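Polysaccharide deacetylase-like protein (PDB 4V33) is a putative polysaccharide deacetylase that carries a bound zinc ion and, with a second such protein, is required for osmotic stability and cell shape maintenance in the bacterium. Local coordinates at residues 149-154 with 164-170; 172-177 with 350-356. All blocks are in the same frame, centred on the assembly; numbering follows the deposited sequence.

Overall arrangement
Both contacts lie in the part of the chain that has the polysaccharide deacetylase fold, on the same side of the centre of the chain. Their centres are about 12 Å apart. They share helix 167-179: contact 1 uses its first turn, contact 2 the turns that follow. Contact 1 is local, joining strands 151-152 and 164-165 just after strand 146-149 of the parallel sheet. Contact 2 comes later in the chain and brings in the C-terminal helix 352-359. Y149 of contact 1 and Q173 of contact 2 meet in a probable hydrogen bond. Helix 167-179 is thus tied both to the strands that precede it and to the end of the chain.

Contact 1 (149-154 with 164-170); sequences YHAIDD and FVSPANF. With ACT (acetate ion), chain C.
A151 and I152 pair with F164 and V165 in a short two-stranded parallel sheet, whose second strand leads into helix 167-179. V165 N donates to A151 O at 2.9 Å, an almost straight bond at 177°. The bond from D153 N to V165 O is weak. The tight part lies on the side of I152 and V165. There the edge of the F170 ring points at the face of Y149 in a T-shaped stack, with centroids 5.2 Å apart and planes at 86°. F170 has CG anti to the backbone N (chi1 177°), which carries its ring up to Y149. I152 packs beside them: CD1 comes to 3.9 Å from F170 CD1, and CG2 packs on P167. A214 of helix 211-221 touches both I152 and F170. On the other side of the small sheet, A151 CB sits over the F164 ring, 3.8 Å from its centroid, in a CH-pi contact. The A151 side chain is about 11 Å from the bound zinc ion, too far to be a ligand. The contact is looser at its exposed end. D154 reaches back over P167, with OD1 3.5 Å from CD of the proline. S166 is the N-cap of the helix, and its OG accepts from N169 N. A water donates to D154 OD1 at 2.7 Å and accepts from A168 N.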
# COMPACT_ATOMS: atom_id res chain seq x y z
N TYR A 149 7.32 -12.66 -2.71
CA TYR A 149 7.39 -14.12 -2.79
C TYR A 149 7.68 -14.56 -4.21
O TYR A 149 7.50 -13.79 -5.16
CB TYR A 149 6.05 -14.72 -2.38
CG TYR A 149 5.70 -14.57 -0.92
CD1 TYR A 149 6.14 -15.51 0.01
CD2 TYR A 149 4.93 -13.51 -0.46
CE1 TYR A 149 5.83 -15.41 1.34
CE2 TYR A 149 4.60 -13.39 0.88
CZ TYR A 149 5.05 -14.34 1.78
OH TYR A 149 4.72 -14.21 3.10
N HIS A 150 8.14 -15.80 -4.35
CA HIS A 150 8.30 -16.43 -5.65
C HIS A 150 7.49 -17.72 -5.72
O HIS A 150 6.30 -17.67 -6.02
CB HIS A 150 9.78 -16.67 -5.96
CG HIS A 150 10.50 -15.42 -6.35
ND1 HIS A 150 10.90 -14.46 -5.44
CD2 HIS A 150 10.86 -14.95 -7.57
CE1 HIS A 150 11.49 -13.47 -6.08
NE2 HIS A 150 11.47 -13.73 -7.37
N ALA A 151 8.12 -18.85 -5.44
CA ALA A 151 7.41 -20.13 -5.47
C ALA A 151 6.74 -20.39 -4.12
O ALA A 151 7.33 -20.12 -3.07
CB ALA A 151 8.38 -21.26 -5.79
N ILE A 152 5.50 -20.87 -4.16
CA ILE A 152 4.82 -21.37 -2.96
C ILE A 152 4.61 -22.86 -3.18
O ILE A 152 3.65 -23.29 -3.79
CB ILE A 152 3.48 -20.66 -2.71
CG1 ILE A 152 3.68 -19.14 -2.67
CG2 ILE A 152 2.86 -21.16 -1.41
CD1 ILE A 152 4.57 -18.65 -1.53
N ASP A 153 5.56 -23.66 -2.70
CA ASP A 153 5.52 -25.09 -2.94
C ASP A 153 6.46 -25.76 -1.97
O ASP A 153 7.34 -25.09 -1.42
CB ASP A 153 5.95 -25.41 -4.38
CG ASP A 153 5.37 -26.71 -4.90
OD1 ASP A 153 4.82 -27.49 -4.09
OD2 ASP A 153 5.47 -26.96 -6.12
N ASP A 154 6.26 -27.06 -1.75
CA ASP A 154 7.18 -27.86 -0.95
C ASP A 154 8.37 -28.18 -1.82
O ASP A 154 8.24 -28.78 -2.88
CB ASP A 154 6.52 -29.17 -0.47
CG ASP A 154 5.26 -28.93 0.35
OD1 ASP A 154 5.32 -28.20 1.36
OD2 ASP A 154 4.19 -29.46 -0.02
N PHE A 164 11.68 -20.85 -2.68
CA PHE A 164 10.51 -21.64 -2.30
C PHE A 164 10.08 -21.40 -0.87
O PHE A 164 10.85 -21.62 0.05
CB PHE A 164 10.81 -23.14 -2.44
CG PHE A 164 10.86 -23.62 -3.86
CD1 PHE A 164 11.94 -23.33 -4.65
CD2 PHE A 164 9.82 -24.37 -4.38
CE1 PHE A 164 12.00 -23.78 -5.97
CE2 PHE A 164 9.87 -24.83 -5.70
CZ PHE A 164 10.96 -24.53 -6.49
N VAL A 165 8.84 -20.97 -0.69
CA VAL A 165 8.22 -20.94 0.64
C VAL A 165 7.13 -22.01 0.65
O VAL A 165 6.30 -22.07 -0.25
CB VAL A 165 7.64 -19.54 0.96
CG1 VAL A 165 6.75 -19.55 2.21
CG2 VAL A 165 8.78 -18.53 1.11
N SER A 166 7.15 -22.90 1.64
CA SER A 166 6.16 -23.99 1.65
C SER A 166 4.76 -23.44 1.84
O SER A 166 4.59 -22.41 2.47
CB SER A 166 6.48 -24.99 2.75
OG SER A 166 6.34 -24.40 4.03
N PRO A 167 3.75 -24.15 1.32
CA PRO A 167 2.37 -23.70 1.56
C PRO A 167 2.05 -23.58 3.06
O PRO A 167 1.34 -22.65 3.44
CB PRO A 167 1.54 -24.79 0.89
CG PRO A 167 2.41 -25.24 -0.26
CD PRO A 167 3.82 -25.20 0.29
N ALA A 168 2.58 -24.48 3.88
CA ALA A 168 2.37 -24.39 5.32
C ALA A 168 2.96 -23.11 5.92
O ALA A 168 2.30 -22.42 6.69
CB ALA A 168 2.93 -25.62 6.03
N ASN A 169 4.20 -22.79 5.57
CA ASN A 169 4.81 -21.56 6.07
C ASN A 169 4.15 -20.31 5.51
O ASN A 169 4.00 -19.31 6.22
CB ASN A 169 6.32 -21.56 5.86
CG ASN A 169 7.03 -22.51 6.79
OD1 ASN A 169 6.46 -22.93 7.81
ND2 ASN A 169 8.27 -22.86 6.47
N PHE A 170 3.75 -20.36 4.23
CA PHE A 170 3.02 -19.24 3.65
C PHE A 170 1.72 -19.00 4.42
O PHE A 170 1.39 -17.86 4.75
CB PHE A 170 2.72 -19.48 2.17
CG PHE A 170 1.89 -18.39 1.55
CD1 PHE A 170 2.44 -17.12 1.35
CD2 PHE A 170 0.56 -18.60 1.23
CE1 PHE A 170 1.68 -16.09 0.81
CE2 PHE A 170 -0.22 -17.56 0.68
CZ PHE A 170 0.35 -16.31 0.47
C ACT C . 12.59 -11.06 -9.78
O ACT C . 11.60 -11.78 -9.48
OXT ACT C . 13.43 -11.51 -10.60
CH3 ACT C . 12.77 -9.70 -9.19
O HOH W 1 3.59 -27.23 3.12

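Contact 2 (172-177 with 350-356); sequences AQMKYL and TTVEQFA. With ACT (acetate ion), chain E.
F355 of helix 352-359 is a knob seated in a hole on helix 167-179, formed by Q173, M174, Y176 and L177. The two helix segments cross at -47°, with axes 9.9 Å apart at their closest. CG of F355 is anti to the backbone N (chi1 176°), which extends the ring toward the other helix. Q173 lies over one face of this ring. Its CB is 3.7 Å from the ring centroid and nearly on the normal, and its amide plane is only 18° from the ring plane. L177 CD2 and Y176 CD1 come up at the ring's edge, and M174 CE approaches obliquely. Y176 in turn leans on helix 352-359: CD2 meets V352 CG1 at 3.9 Å, and CZ lies 3.4 Å from A356 CB. V352 CG2 packs against A172 CB. At the far end of the Y176 ring, OH donates to an acetate ion, probably from the crystallisation liquor. T351 and Q354 form a capping box at the start of helix 352-359. The buried amide of Q173 is held at both ends. OE1 has Y149 OH as its hydrogen-bond partner. A water links NE2 to T350 O, 3.0 Å from NE2 and 2.8 Å from T350 O; a second also binds NE2, but its bond to T350 O is less certain.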
# COMPACT_ATOMS: atom_id res chain seq x y z
N ALA A 172 1.12 -19.74 7.50
CA ALA A 172 1.43 -19.23 8.84
C ALA A 172 1.73 -17.74 8.78
O ALA A 172 1.36 -16.99 9.69
CB ALA A 172 2.60 -20.00 9.45
N GLN A 173 2.40 -17.31 7.71
CA GLN A 173 2.72 -15.90 7.51
C GLN A 173 1.46 -15.07 7.25
O GLN A 173 1.27 -14.00 7.84
CB GLN A 173 3.74 -15.75 6.38
CG GLN A 173 5.11 -16.30 6.78
CD GLN A 173 5.99 -16.66 5.58
OE1 GLN A 173 5.76 -16.21 4.46
NE2 GLN A 173 7.00 -17.47 5.83
N MET A 174 0.59 -15.58 6.38
CA MET A 174 -0.67 -14.90 6.12
C MET A 174 -1.56 -14.88 7.36
O MET A 174 -2.26 -13.89 7.61
CB MET A 174 -1.39 -15.53 4.93
CG MET A 174 -0.62 -15.41 3.62
SD MET A 174 -0.32 -13.71 3.05
CE MET A 174 1.38 -13.47 3.55
N LYS A 175 -1.52 -15.95 8.14
CA LYS A 175 -2.31 -15.99 9.37
C LYS A 175 -1.80 -14.94 10.35
O LYS A 175 -2.59 -14.34 11.09
CB LYS A 175 -2.24 -17.39 10.01
CG LYS A 175 -3.10 -17.53 11.26
CD LYS A 175 -3.06 -18.95 11.79
CE LYS A 175 -4.04 -19.17 12.94
NZ LYS A 175 -3.65 -18.44 14.18
N TYR A 176 -0.49 -14.70 10.34
CA TYR A 176 0.05 -13.62 11.16
C TYR A 176 -0.55 -12.27 10.76
O TYR A 176 -0.94 -11.48 11.62
CB TYR A 176 1.59 -13.58 11.10
CG TYR A 176 2.17 -12.49 11.98
CD1 TYR A 176 2.35 -11.21 11.48
CD2 TYR A 176 2.50 -12.73 13.31
CE1 TYR A 176 2.85 -10.19 12.28
CE2 TYR A 176 3.01 -11.71 14.11
CZ TYR A 176 3.18 -10.45 13.58
OH TYR A 176 3.68 -9.43 14.37
N LEU A 177 -0.65 -12.02 9.46
CA LEU A 177 -1.27 -10.79 8.98
C LEU A 177 -2.73 -10.70 9.44
O LEU A 177 -3.20 -9.64 9.90
CB LEU A 177 -1.18 -10.70 7.46
CG LEU A 177 0.24 -10.70 6.89
CD1 LEU A 177 0.19 -10.51 5.37
CD2 LEU A 177 1.06 -9.59 7.54
N THR A 350 12.69 -18.31 6.17
CA THR A 350 12.06 -17.28 7.00
C THR A 350 11.04 -17.89 7.96
O THR A 350 10.16 -18.61 7.54
CB THR A 350 11.37 -16.23 6.12
OG1 THR A 350 12.37 -15.55 5.34
CG2 THR A 350 10.63 -15.21 6.99
N THR A 351 11.19 -17.58 9.25
CA THR A 351 10.23 -18.01 10.27
C THR A 351 9.14 -16.94 10.41
O THR A 351 9.27 -15.84 9.87
CB THR A 351 10.91 -18.16 11.64
OG1 THR A 351 11.33 -16.87 12.12
CG2 THR A 351 12.12 -19.08 11.55
N VAL A 352 8.09 -17.25 11.16
CA VAL A 352 7.05 -16.25 11.37
C VAL A 352 7.60 -15.06 12.17
O VAL A 352 7.22 -13.91 11.92
CB VAL A 352 5.80 -16.85 12.04
CG1 VAL A 352 4.76 -15.77 12.30
CG2 VAL A 352 5.21 -17.90 11.14
N GLU A 353 8.50 -15.34 13.10
CA GLU A 353 9.14 -14.29 13.89
C GLU A 353 9.97 -13.36 13.00
O GLU A 353 9.92 -12.14 13.14
CB GLU A 353 10.01 -14.91 14.98
CG GLU A 353 9.23 -15.67 16.07
CD GLU A 353 8.68 -17.03 15.64
OE1 GLU A 353 9.22 -17.69 14.71
OE2 GLU A 353 7.70 -17.47 16.28
N GLN A 354 10.74 -13.94 12.08
CA GLN A 354 11.53 -13.13 11.16
C GLN A 354 10.63 -12.33 10.22
O GLN A 354 10.90 -11.16 9.91
CB GLN A 354 12.49 -14.02 10.37
CG GLN A 354 13.65 -14.52 11.19
CD GLN A 354 14.48 -15.55 10.47
OE1 GLN A 354 13.95 -16.40 9.75
NE2 GLN A 354 15.80 -15.50 10.66
N PHE A 355 9.57 -12.98 9.75
CA PHE A 355 8.55 -12.34 8.92
C PHE A 355 7.98 -11.12 9.65
O PHE A 355 7.98 -10.00 9.11
CB PHE A 355 7.44 -13.38 8.64
CG PHE A 355 6.25 -12.84 7.87
CD1 PHE A 355 6.30 -12.73 6.49
CD2 PHE A 355 5.08 -12.50 8.54
CE1 PHE A 355 5.18 -12.27 5.78
CE2 PHE A 355 3.98 -12.04 7.83
CZ PHE A 355 4.03 -11.92 6.46
N ALA A 356 7.53 -11.33 10.87
CA ALA A 356 6.97 -10.26 11.69
C ALA A 356 7.95 -9.10 11.88
O ALA A 356 7.58 -7.94 11.75
CB ALA A 356 6.53 -10.81 13.04
C ACT E . 2.42 -6.17 14.43
O ACT E . 2.90 -6.93 13.56
OXT ACT E . 1.98 -5.08 14.00
CH3 ACT E . 2.37 -6.54 15.88
O HOH W 2 7.49 -19.14 8.24
O HOH W 3 9.42 -19.12 4.87